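Local coordinates for copper homeostasis protein cutF (Escherichia coli, PDB 2Z4I) that is an outer-membrane lipoprotein that activates the Cpx signalling pathway, takes part in copper homeostasis and is required for efficient binding of stationary-phase cells to hydrophobic surfaces, at residues F42-R54 with P62-T74. The protein carries 1 engineered substitution. Residues are numbered along the deposited sequence; the frame is centred on the assembly and turned at random.
Sequences FLEKDGTWVMNER and PSSFASYGTWART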
loop_
_atom_site.group_PDB
_atom_site.type_symbol
_atom_site.label_atom_id
_atom_site.label_comp_id
_atom_site.label_asym_id
_atom_site.label_seq_id
_atom_site.Cartn_x
_atom_site.Cartn_y
_atom_site.Cartn_z
ATOM N N PHE A 42 17.519 -22.490 -13.820
ATOM C CA PHE A 42 18.046 -22.503 -15.176
ATOM C C PHE A 42 17.920 -23.877 -15.799
ATOM O O PHE A 42 18.524 -24.851 -15.327
ATOM C CB PHE A 42 19.509 -22.095 -15.157
ATOM C CG PHE A 42 19.736 -20.698 -14.679
ATOM C CD1 PHE A 42 19.883 -19.658 -15.581
ATOM C CD2 PHE A 42 19.782 -20.415 -13.327
ATOM C CE1 PHE A 42 20.075 -18.352 -15.141
ATOM C CE2 PHE A 42 19.970 -19.113 -12.884
ATOM C CZ PHE A 42 20.116 -18.083 -13.797
ATOM N N LEU A 43 17.139 -23.955 -16.869
ATOM C CA LEU A 43 16.948 -25.225 -17.548
ATOM C C LEU A 43 17.854 -25.276 -18.754
ATOM O O LEU A 43 17.696 -24.505 -19.694
ATOM C CB LEU A 43 15.483 -25.401 -17.952
ATOM C CG LEU A 43 14.548 -25.574 -16.746
ATOM C CD1 LEU A 43 13.131 -25.809 -17.209
ATOM C CD2 LEU A 43 15.021 -26.742 -15.912
ATOM N N GLU A 44 18.806 -26.196 -18.722
ATOM C CA GLU A 44 19.756 -26.312 -19.802
ATOM C C GLU A 44 19.411 -27.315 -20.904
ATOM O O GLU A 44 18.692 -28.300 -20.696
ATOM C CB GLU A 44 21.140 -26.607 -19.221
ATOM C CG GLU A 44 21.574 -25.576 -18.195
ATOM C CD GLU A 44 21.446 -24.158 -18.719
ATOM O OE1 GLU A 44 22.339 -23.701 -19.464
ATOM O OE2 GLU A 44 20.435 -23.501 -18.392
ATOM N N LYS A 45 19.951 -27.029 -22.087
ATOM C CA LYS A 45 19.759 -27.836 -23.280
ATOM C C LYS A 45 20.151 -29.292 -23.051
ATOM O O LYS A 45 19.511 -30.206 -23.573
ATOM C CB LYS A 45 20.579 -27.243 -24.425
ATOM N N ASP A 46 21.198 -29.505 -22.266
ATOM C CA ASP A 46 21.656 -30.853 -22.007
ATOM C C ASP A 46 20.885 -31.529 -20.884
ATOM O O ASP A 46 21.442 -32.339 -20.146
ATOM C CB ASP A 46 23.160 -30.852 -21.707
ATOM C CG ASP A 46 23.508 -30.045 -20.477
ATOM O OD1 ASP A 46 22.765 -29.089 -20.175
ATOM O OD2 ASP A 46 24.527 -30.355 -19.821
ATOM N N GLY A 47 19.605 -31.190 -20.754
ATOM C CA GLY A 47 18.761 -31.814 -19.742
ATOM C C GLY A 47 19.134 -31.628 -18.284
ATOM O O GLY A 47 18.596 -32.293 -17.398
ATOM N N THR A 48 20.066 -30.726 -18.020
ATOM C CA THR A 48 20.463 -30.456 -16.647
ATOM C C THR A 48 19.934 -29.092 -16.250
ATOM O O THR A 48 19.603 -28.268 -17.102
ATOM C CB THR A 48 21.977 -30.462 -16.499
ATOM O OG1 THR A 48 22.557 -29.653 -17.531
ATOM C CG2 THR A 48 22.500 -31.874 -16.609
ATOM N N TRP A 49 19.850 -28.866 -14.951
ATOM C CA TRP A 49 19.360 -27.608 -14.417
ATOM C C TRP A 49 20.246 -27.193 -13.257
ATOM O O TRP A 49 20.964 -28.004 -12.672
ATOM C CB TRP A 49 17.926 -27.757 -13.899
ATOM C CG TRP A 49 17.772 -28.816 -12.826
ATOM C CD1 TRP A 49 17.566 -30.155 -13.018
ATOM C CD2 TRP A 49 17.841 -28.625 -11.406
ATOM N NE1 TRP A 49 17.501 -30.806 -11.810
ATOM C CE2 TRP A 49 17.663 -29.891 -10.804
ATOM C CE3 TRP A 49 18.032 -27.512 -10.586
ATOM C CZ2 TRP A 49 17.669 -30.072 -9.413
ATOM C CZ3 TRP A 49 18.038 -27.689 -9.195
ATOM C CH2 TRP A 49 17.857 -28.961 -8.629
ATOM N N VAL A 50 20.171 -25.915 -12.923
ATOM C CA VAL A 50 20.941 -25.376 -11.818
ATOM C C VAL A 50 20.028 -24.351 -11.181
ATOM O O VAL A 50 19.395 -23.553 -11.881
ATOM C CB VAL A 50 22.252 -24.693 -12.312
ATOM C CG1 VAL A 50 21.922 -23.445 -13.121
ATOM C CG2 VAL A 50 23.144 -24.357 -11.119
HETATM N N MSE A 51 19.932 -24.401 -9.860
HETATM C CA MSE A 51 19.092 -23.471 -9.134
HETATM C C MSE A 51 19.917 -22.693 -8.131
HETATM O O MSE A 51 20.832 -23.233 -7.514
HETATM C CB MSE A 51 17.983 -24.206 -8.399
HETATM C CG MSE A 51 17.090 -23.274 -7.619
HETATM SE SE MSE A 51 15.540 -24.179 -6.957
HETATM C CE MSE A 51 14.528 -24.216 -8.617
ATOM N N ASN A 52 19.587 -21.423 -7.966
ATOM C CA ASN A 52 20.310 -20.596 -7.038
ATOM C C ASN A 52 19.334 -19.974 -6.069
ATOM O O ASN A 52 18.288 -19.466 -6.476
ATOM C CB ASN A 52 21.042 -19.491 -7.788
ATOM C CG ASN A 52 21.965 -18.686 -6.889
ATOM O OD1 ASN A 52 22.098 -17.479 -7.053
ATOM N ND2 ASN A 52 22.617 -19.353 -5.949
ATOM N N GLU A 53 19.666 -20.011 -4.786
ATOM C CA GLU A 53 18.803 -19.402 -3.794
ATOM C C GLU A 53 19.616 -18.445 -2.952
ATOM O O GLU A 53 20.621 -18.842 -2.378
ATOM C CB GLU A 53 18.186 -20.463 -2.891
ATOM C CG GLU A 53 17.348 -21.488 -3.619
ATOM C CD GLU A 53 16.732 -22.487 -2.670
ATOM O OE1 GLU A 53 16.393 -23.595 -3.120
ATOM O OE2 GLU A 53 16.582 -22.163 -1.472
ATOM N N ARG A 54 19.185 -17.190 -2.884
ATOM C CA ARG A 54 19.874 -16.181 -2.096
ATOM C C ARG A 54 18.925 -15.613 -1.046
ATOM O O ARG A 54 17.792 -15.270 -1.349
ATOM C CB ARG A 54 20.384 -15.077 -2.999
ATOM C CG ARG A 54 21.212 -14.080 -2.258
ATOM C CD ARG A 54 21.793 -13.015 -3.159
ATOM N NE ARG A 54 22.154 -11.866 -2.339
ATOM C CZ ARG A 54 23.133 -11.864 -1.438
ATOM N NH1 ARG A 54 23.867 -12.959 -1.251
ATOM N NH2 ARG A 54 23.347 -10.780 -0.694
ATOM N N PRO A 62 25.771 -19.316 5.109
ATOM C CA PRO A 62 25.879 -19.178 3.654
ATOM C C PRO A 62 24.676 -18.367 3.173
ATOM O O PRO A 62 23.566 -18.899 3.075
ATOM C CB PRO A 62 25.839 -20.623 3.180
ATOM C CG PRO A 62 24.847 -21.230 4.118
ATOM C CD PRO A 62 25.247 -20.647 5.470
ATOM N N SER A 63 24.896 -17.084 2.892
ATOM C CA SER A 63 23.821 -16.200 2.445
ATOM C C SER A 63 23.076 -16.732 1.221
ATOM O O SER A 63 22.036 -16.199 0.838
ATOM C CB SER A 63 24.374 -14.808 2.153
ATOM O OG SER A 63 25.466 -14.898 1.257
ATOM N N SER A 64 23.609 -17.780 0.605
ATOM C CA SER A 64 22.960 -18.382 -0.546
ATOM C C SER A 64 23.573 -19.739 -0.869
ATOM O O SER A 64 24.677 -20.047 -0.437
ATOM C CB SER A 64 23.044 -17.445 -1.753
ATOM O OG SER A 64 24.373 -17.115 -2.063
ATOM N N PHE A 65 22.844 -20.564 -1.609
ATOM C CA PHE A 65 23.349 -21.877 -1.978
ATOM C C PHE A 65 22.693 -22.347 -3.271
ATOM O O PHE A 65 21.513 -22.115 -3.497
ATOM C CB PHE A 65 23.100 -22.872 -0.837
ATOM C CG PHE A 65 21.654 -23.279 -0.670
ATOM C CD1 PHE A 65 21.122 -24.345 -1.406
ATOM C CD2 PHE A 65 20.825 -22.604 0.231
ATOM C CE1 PHE A 65 19.785 -24.732 -1.246
ATOM C CE2 PHE A 65 19.485 -22.981 0.402
ATOM C CZ PHE A 65 18.965 -24.046 -0.338
ATOM N N ALA A 66 23.459 -23.003 -4.128
ATOM C CA ALA A 66 22.913 -23.470 -5.394
ATOM C C ALA A 66 22.763 -24.982 -5.458
ATOM O O ALA A 66 23.365 -25.725 -4.680
ATOM C CB ALA A 66 23.778 -22.985 -6.540
ATOM N N SER A 67 21.952 -25.439 -6.397
ATOM C CA SER A 67 21.731 -26.862 -6.546
ATOM C C SER A 67 21.574 -27.179 -8.018
ATOM O O SER A 67 21.226 -26.309 -8.822
ATOM C CB SER A 67 20.485 -27.298 -5.760
ATOM O OG SER A 67 19.358 -26.498 -6.068
ATOM N N TYR A 68 21.852 -28.423 -8.379
ATOM C CA TYR A 68 21.741 -28.794 -9.768
ATOM C C TYR A 68 21.241 -30.215 -9.829
ATOM O O TYR A 68 21.046 -30.847 -8.796
ATOM C CB TYR A 68 23.101 -28.646 -10.463
ATOM C CG TYR A 68 24.082 -29.738 -10.141
ATOM C CD1 TYR A 68 24.321 -30.766 -11.045
ATOM C CD2 TYR A 68 24.731 -29.774 -8.912
ATOM C CE1 TYR A 68 25.183 -31.817 -10.733
ATOM C CE2 TYR A 68 25.598 -30.823 -8.581
ATOM C CZ TYR A 68 25.813 -31.843 -9.498
ATOM O OH TYR A 68 26.617 -32.918 -9.162
ATOM N N GLY A 69 21.025 -30.708 -11.041
ATOM C CA GLY A 69 20.526 -32.055 -11.228
ATOM C C GLY A 69 20.016 -32.125 -12.646
ATOM O O GLY A 69 20.299 -31.237 -13.434
ATOM N N THR A 70 19.265 -33.167 -12.971
ATOM C CA THR A 70 18.728 -33.342 -14.320
ATOM C C THR A 70 17.245 -33.090 -14.249
ATOM O O THR A 70 16.679 -33.155 -13.176
ATOM C CB THR A 70 18.960 -34.773 -14.805
ATOM O OG1 THR A 70 18.400 -35.688 -13.857
ATOM C CG2 THR A 70 20.437 -35.060 -14.910
ATOM N N TRP A 71 16.613 -32.804 -15.376
ATOM C CA TRP A 71 15.173 -32.547 -15.377
ATOM C C TRP A 71 14.462 -33.250 -16.521
ATOM O O TRP A 71 14.986 -33.334 -17.630
ATOM C CB TRP A 71 14.899 -31.051 -15.494
ATOM C CG TRP A 71 15.552 -30.437 -16.684
ATOM C CD1 TRP A 71 16.826 -29.969 -16.763
ATOM C CD2 TRP A 71 14.996 -30.311 -17.996
ATOM N NE1 TRP A 71 17.106 -29.562 -18.044
ATOM C CE2 TRP A 71 16.000 -29.762 -18.824
ATOM C CE3 TRP A 71 13.747 -30.613 -18.558
ATOM C CZ2 TRP A 71 15.799 -29.508 -20.184
ATOM C CZ3 TRP A 71 13.545 -30.359 -19.919
ATOM C CH2 TRP A 71 14.570 -29.812 -20.713
ATOM N N ALA A 72 13.260 -33.746 -16.253
ATOM C CA ALA A 72 12.472 -34.424 -17.275
ATOM C C ALA A 72 11.148 -33.696 -17.341
ATOM O O ALA A 72 10.606 -33.320 -16.312
ATOM C CB ALA A 72 12.250 -35.858 -16.896
ATOM N N ARG A 73 10.614 -33.488 -18.537
ATOM C CA ARG A 73 9.350 -32.780 -18.627
ATOM C C ARG A 73 8.291 -33.531 -19.388
ATOM O O ARG A 73 8.500 -33.935 -20.522
ATOM C CB ARG A 73 9.535 -31.416 -19.282
ATOM C CG ARG A 73 10.197 -31.472 -20.639
ATOM C CD ARG A 73 9.861 -30.235 -21.438
ATOM N NE ARG A 73 8.412 -30.068 -21.535
ATOM C CZ ARG A 73 7.810 -29.131 -22.260
ATOM N NH1 ARG A 73 8.530 -28.262 -22.963
ATOM N NH2 ARG A 73 6.484 -29.063 -22.285
ATOM N N THR A 74 7.142 -33.701 -18.751
ATOM C CA THR A 74 6.024 -34.377 -19.376
ATOM C C THR A 74 5.278 -33.306 -20.152
ATOM O O THR A 74 5.894 -32.356 -20.636
ATOM C CB THR A 74 5.124 -35.019 -18.318
ATOM O OG1 THR A 74 5.917 -35.916 -17.524
ATOM C CG2 THR A 74 3.980 -35.794 -18.968
#
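Trp49 lays its indole over the Tyr68-Gly69 backbone of the partner strand. With CG wedged between backbone N and carbonyl carbon (chi1 58°), the ring has Gly69 N and Tyr68 C over one face. Its NE1 makes a weak bond to Thr70 O at 2.8 Å, with a second weak one to Thr81 O of the next strand. A side chain at Gly69 would probably run into Trp49 NE1. Trp71 turns its indole to the Glu44-Gly47 turn: the ring is sandwiched between Leu43 CD2, a CH-pi contact, and Gly47 O, and NE1 gives weak bonds to Glu44 O and Thr48 O at its edge. The five-membered rings of Trp49 and Trp71 meet at their borders, planes 63° apart, neither covering the other. Strands 48-56 and 64-72 form an antiparallel hairpin of the N-terminal beta-barrel, a calycin-clan domain, with Trp49-Gly69 and Met51-Ser67 as hydrogen-bonded pairs; Trp71 ties it to the preceding turn. Farther along, Ser67 OG rests 3.5 Å from Met51 CB, and Glu53 and Phe65 point the same way, carboxylate and ring planes 51° apart. Replacing Trp49 by alanine would probably uncover the Gly69 backbone and leave Thr70 O without its indole donor. On the other face, Thr48 and Thr70 bring their CG2 methyls to 4.2 Å.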